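PDB 3WQB: extracellular serine protease from Aeromonas sobria, which cleaves peptide bonds that follow paired basic residues, one of them lysine, as a calcium-dependent, furin-like serine protease that probably acts as a virulence factor. Local coordinates for residues A[268-273]-A[331-336]; A[279-284]-A[336-341]. The protein carries 1 engineered substitution. One frame throughout, in Å; residues are numbered along the deposited sequence.

Contact 1 of 2, residues A[268-273]-A[331-336]; sequences SSYSSV and VMNGTA. Engineered in segment 331-336: Ala336 (natural residue Ser).
Gly334-Thr335, the step leading into the predicted nucleophile position of this subtilase, meets Tyr270 and Ser271 of the loop between strands 255-261 and 277-282. Gly334 is the N-cap of helix 335-352, and position 336 carries an engineered alanine for the natural serine. Tyr270 buries more area here than any other residue and supplies the one hydrogen bond across the segments: Gly334 N donates to Tyr270 OH at 2.8 Å, bent to 138° at the hydrogen. Alongside that bond, Tyr270 CE1 comes within 3.4 Å of Gly334 CA, the ring meeting the glycine obliquely. A chi1 of 50° carries the ring back over Ser268 CB, which lies on one face near the rim, about 3.5 Å from the ring plane, and leaves OH directed at Gly334. Ser271 N bonds Ser268 O across the type I turn that contains Tyr270. Further along, Ser271 OG touches Thr335 CG2 at 3.5 Å, while it donates to Ser272 O and also bonds Ala260 N. Asn333 ND2 turns instead to Glu285 O, and Thr335 N binds Asn218 OD1. Across these two segments the phenolic oxygen thus accepts a buried backbone N-H, two residues before the predicted nucleophile position.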
loop_
_atom_site.group_PDB
_atom_site.type_symbol
_atom_site.label_atom_id
_atom_site.label_comp_id
_atom_site.label_asym_id
_atom_site.label_seq_id
_atom_site.Cartn_x
_atom_site.Cartn_y
_atom_site.Cartn_z
ATOM N N SER A 268 14.048 4.606 -2.222
ATOM C CA SER A 268 13.880 5.059 -3.592
ATOM C C SER A 268 13.322 6.471 -3.539
ATOM O O SER A 268 12.484 6.779 -2.687
ATOM C CB SER A 268 12.928 4.141 -4.343
ATOM O OG SER A 268 13.448 2.832 -4.403
ATOM N N SER A 269 13.811 7.328 -4.431
ATOM C CA SER A 269 13.469 8.743 -4.447
ATOM C C SER A 269 11.978 9.008 -4.218
ATOM O O SER A 269 11.616 9.862 -3.413
ATOM C CB SER A 269 13.923 9.356 -5.781
ATOM O OG SER A 269 13.334 8.684 -6.884
ATOM N N TYR A 270 11.139 8.243 -4.917
ATOM C CA TYR A 270 9.697 8.463 -4.974
ATOM C C TYR A 270 8.901 7.815 -3.826
ATOM O O TYR A 270 7.713 8.097 -3.679
ATOM C CB TYR A 270 9.159 7.911 -6.308
ATOM C CG TYR A 270 9.636 6.499 -6.543
ATOM C CD1 TYR A 270 9.086 5.438 -5.830
ATOM C CD2 TYR A 270 10.696 6.230 -7.415
ATOM C CE1 TYR A 270 9.549 4.140 -5.997
ATOM C CE2 TYR A 270 11.162 4.934 -7.604
ATOM C CZ TYR A 270 10.588 3.894 -6.883
ATOM O OH TYR A 270 11.026 2.597 -7.036
ATOM N N SER A 271 9.522 6.968 -3.009
ATOM C CA SER A 271 8.712 6.118 -2.110
ATOM C C SER A 271 7.949 6.887 -1.043
ATOM O O SER A 271 8.527 7.708 -0.327
ATOM C CB SER A 271 9.574 5.081 -1.394
ATOM O OG SER A 271 8.756 4.116 -0.730
ATOM N N SER A 272 6.657 6.582 -0.916
ATOM C CA SER A 272 5.904 7.049 0.238
ATOM C C SER A 272 6.436 6.372 1.492
ATOM O O SER A 272 7.054 5.302 1.417
ATOM C CB SER A 272 4.415 6.769 0.066
ATOM O OG SER A 272 3.913 7.473 -1.064
ATOM N N VAL A 273 6.228 7.012 2.642
ATOM C CA VAL A 273 6.738 6.523 3.923
ATOM C C VAL A 273 5.743 6.886 5.006
ATOM O O VAL A 273 4.860 7.717 4.789
ATOM C CB VAL A 273 8.137 7.121 4.272
ATOM C CG1 VAL A 273 9.161 6.754 3.200
ATOM C CG2 VAL A 273 8.087 8.642 4.475
ATOM N N VAL A 331 12.951 -1.556 -16.633
ATOM C CA VAL A 331 12.442 -0.282 -16.119
ATOM C C VAL A 331 11.336 -0.425 -15.076
ATOM O O VAL A 331 10.866 0.575 -14.536
ATOM C CB VAL A 331 11.962 0.649 -17.258
ATOM C CG1 VAL A 331 13.112 0.989 -18.197
ATOM C CG2 VAL A 331 10.783 0.027 -18.010
ATOM N N MET A 332 10.919 -1.656 -14.783
ATOM C CA MET A 332 9.915 -1.844 -13.742
ATOM C C MET A 332 10.451 -1.322 -12.416
ATOM O O MET A 332 11.612 -1.520 -12.096
ATOM C CB MET A 332 9.508 -3.313 -13.647
ATOM C CG MET A 332 8.447 -3.618 -12.611
ATOM S SD MET A 332 6.961 -2.625 -12.826
ATOM C CE MET A 332 6.000 -3.210 -11.440
ATOM N N ASN A 333 9.607 -0.642 -11.650
ATOM C CA ASN A 333 10.070 0.041 -10.449
ATOM C C ASN A 333 8.913 0.280 -9.480
ATOM O O ASN A 333 7.858 -0.343 -9.588
ATOM C CB ASN A 333 10.743 1.365 -10.830
ATOM C CG ASN A 333 9.762 2.375 -11.378
ATOM O OD1 ASN A 333 8.601 2.048 -11.634
ATOM N ND2 ASN A 333 10.212 3.618 -11.548
ATOM N N GLY A 334 9.126 1.169 -8.520
ATOM C CA GLY A 334 8.057 1.633 -7.658
ATOM C C GLY A 334 7.841 0.795 -6.419
ATOM O O GLY A 334 8.446 -0.270 -6.235
ATOM N N THR A 335 6.972 1.295 -5.554
ATOM C CA THR A 335 6.475 0.440 -4.494
ATOM C C THR A 335 5.713 -0.736 -5.111
ATOM O O THR A 335 5.539 -1.766 -4.456
ATOM C CB THR A 335 5.678 1.205 -3.424
ATOM O OG1 THR A 335 4.615 1.952 -4.031
ATOM C CG2 THR A 335 6.594 2.122 -2.631
ATOM N N ALA A 336 5.311 -0.612 -6.382
ATOM C CA ALA A 336 4.747 -1.770 -7.109
ATOM C C ALA A 336 5.752 -2.871 -7.384
ATOM O O ALA A 336 5.346 -3.964 -7.778
ATOM C CB ALA A 336 4.135 -1.376 -8.411
#

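Contact 2 of 2, residues A[279-284]-A[336-341]. Engineered in segment 336-341: Ala336 (natural residue Ser).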
loop_
_atom_site.group_PDB
_atom_site.type_symbol
_atom_site.label_atom_id
_atom_site.label_comp_id
_atom_site.label_asym_id
_atom_site.label_seq_id
_atom_site.Cartn_x
_atom_site.Cartn_y
_atom_site.Cartn_z
ATOM N N LEU A 279 7.930 -3.044 6.177
ATOM C CA LEU A 279 9.243 -3.415 5.659
ATOM C C LEU A 279 9.593 -2.560 4.448
ATOM O O LEU A 279 8.705 -2.023 3.757
ATOM C CB LEU A 279 9.262 -4.894 5.235
ATOM C CG LEU A 279 9.141 -5.969 6.305
ATOM C CD1 LEU A 279 8.714 -7.260 5.665
ATOM C CD2 LEU A 279 10.457 -6.122 7.062
ATOM N N SER A 280 10.895 -2.475 4.190
ATOM C CA SER A 280 11.444 -1.976 2.940
ATOM C C SER A 280 11.798 -3.161 2.044
ATOM O O SER A 280 12.333 -4.173 2.510
ATOM C CB SER A 280 12.713 -1.176 3.240
ATOM O OG SER A 280 13.357 -0.702 2.061
ATOM N N ALA A 281 11.498 -3.045 0.756
ATOM C CA ALA A 281 11.939 -4.040 -0.201
ATOM C C ALA A 281 12.373 -3.363 -1.484
ATOM O O ALA A 281 12.151 -2.175 -1.672
ATOM C CB ALA A 281 10.842 -5.100 -0.427
ATOM N N THR A 282 12.991 -4.143 -2.360
ATOM C CA THR A 282 13.633 -3.640 -3.571
ATOM C C THR A 282 12.650 -3.093 -4.607
ATOM O O THR A 282 11.735 -3.785 -5.034
ATOM C CB THR A 282 14.478 -4.746 -4.204
ATOM O OG1 THR A 282 13.715 -5.957 -4.218
ATOM C CG2 THR A 282 15.703 -4.999 -3.367
ATOM N N GLY A 283 12.860 -1.840 -4.999
ATOM C CA GLY A 283 12.078 -1.216 -6.064
ATOM C C GLY A 283 12.901 -0.420 -7.069
ATOM O O GLY A 283 12.440 -0.189 -8.176
ATOM N N GLY A 284 14.110 0.004 -6.693
ATOM C CA GLY A 284 14.990 0.710 -7.616
ATOM C C GLY A 284 14.553 2.122 -7.933
ATOM O O GLY A 284 13.750 2.726 -7.208
ATOM N N ALA A 336 5.311 -0.612 -6.382
ATOM C CA ALA A 336 4.747 -1.770 -7.109
ATOM C C ALA A 336 5.752 -2.871 -7.384
ATOM O O ALA A 336 5.346 -3.964 -7.778
ATOM C CB ALA A 336 4.135 -1.376 -8.411
ATOM N N SER A 337 7.044 -2.578 -7.226
ATOM C CA SER A 337 8.108 -3.586 -7.288
ATOM C C SER A 337 8.525 -4.062 -5.900
ATOM O O SER A 337 8.883 -5.218 -5.721
ATOM C CB SER A 337 9.311 -3.025 -8.043
ATOM O OG SER A 337 9.023 -2.941 -9.428
ATOM N N ALA A 338 8.479 -3.165 -4.917
ATOM C CA ALA A 338 8.722 -3.553 -3.530
ATOM C C ALA A 338 7.690 -4.583 -3.069
ATOM O O ALA A 338 8.007 -5.503 -2.308
ATOM C CB ALA A 338 8.703 -2.343 -2.636
ATOM N N THR A 339 6.465 -4.424 -3.564
ATOM C CA THR A 339 5.365 -5.303 -3.196
ATOM C C THR A 339 5.622 -6.754 -3.639
ATOM O O THR A 339 5.607 -7.643 -2.786
ATOM C CB THR A 339 4.014 -4.708 -3.682
ATOM O OG1 THR A 339 3.816 -3.438 -3.045
ATOM C CG2 THR A 339 2.856 -5.610 -3.322
ATOM N N PRO A 340 5.900 -7.003 -4.948
ATOM C CA PRO A 340 6.207 -8.389 -5.345
ATOM C C PRO A 340 7.534 -8.896 -4.784
ATOM O O PRO A 340 7.696 -10.095 -4.614
ATOM C CB PRO A 340 6.240 -8.327 -6.883
ATOM C CG PRO A 340 6.491 -6.882 -7.206
ATOM C CD PRO A 340 5.718 -6.143 -6.130
ATOM N N SER A 341 8.471 -7.996 -4.504
ATOM C CA SER A 341 9.687 -8.408 -3.793
ATOM C C SER A 341 9.346 -9.036 -2.442
ATOM O O SER A 341 9.919 -10.051 -2.060
ATOM C CB SER A 341 10.649 -7.235 -3.641
ATOM O OG SER A 341 11.128 -6.819 -4.908
#
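Ala281 and Ala338 meet where the fit is closest. Ala281 CB rests 3.4 Å from Ala338 O and 4.1 Å from Ala338 CB, and in return Ala338 CB lies 3.6 Å from Ala281 O. Ser341 CB completes this methyl-sized patch, 3.9 Å from Ala281 CB. With such short side chains the two axes approach to 6.4 Å, strand 279-282 running at 101° to helix 336-341, almost square across it. Beside the patch Thr282 supplies the polar part. Its OG1 donates to Ser341 OG at 2.8 Å, reached with OG1 between the backbone N and the carbonyl carbon (chi1 45°). Ser341 OG lies 2.9 Å from Ser337 O, which also receives Ser341 N in the helix. Thr282 O lies against the same turn: Ala338 CA makes a C-H...O contact with it, 130° at the hydrogen, whereas Ala338 N sits at too poor an angle to bond. In the fold, this is the edge strand of the six-stranded parallel sheet of the subtilase domain lying against helix 335-352, whose first turn holds the predicted nucleophile position. The helix is kinked where Pro340 has no N-H to offer the preceding turn. Packing is looser past the strand end, where Gly283 buries 24 Å² against 49 Å² at Ala281 and makes a single carbon-carbon approach, its CA 3.9 Å from Ser337 CB; there is no solvent side, all six touching residues being buried. Ser337 OG bonds back to Asn333 O. The engineered Ala336 (natural Ser) packs on His115 and a basic side chain of the other protein chain in the assembly, which it also bonds through its backbone.

Both contacts are buried in the subtilase domain and share Ala336, with centres about 8 Å apart. Contact 1 reaches the N-terminal end of helix 335-352 from an irregular loop and relies on an aromatic hydroxyl; contact 2 meets the first turns of the same helix with a regular strand and relies on methyl packing plus a pair of hydroxyls. Their summed buried areas are similar, 189 and 221 Å². They also touch directly: Ser268 OG approaches Gly284 O to 2.8 Å in a hydrogen bond, and Tyr270 OH lies 2.7 Å from Gly284 O in a weak one. Gly284, just past the end of strand 277-282, thus ties that chain to the turn around Tyr270.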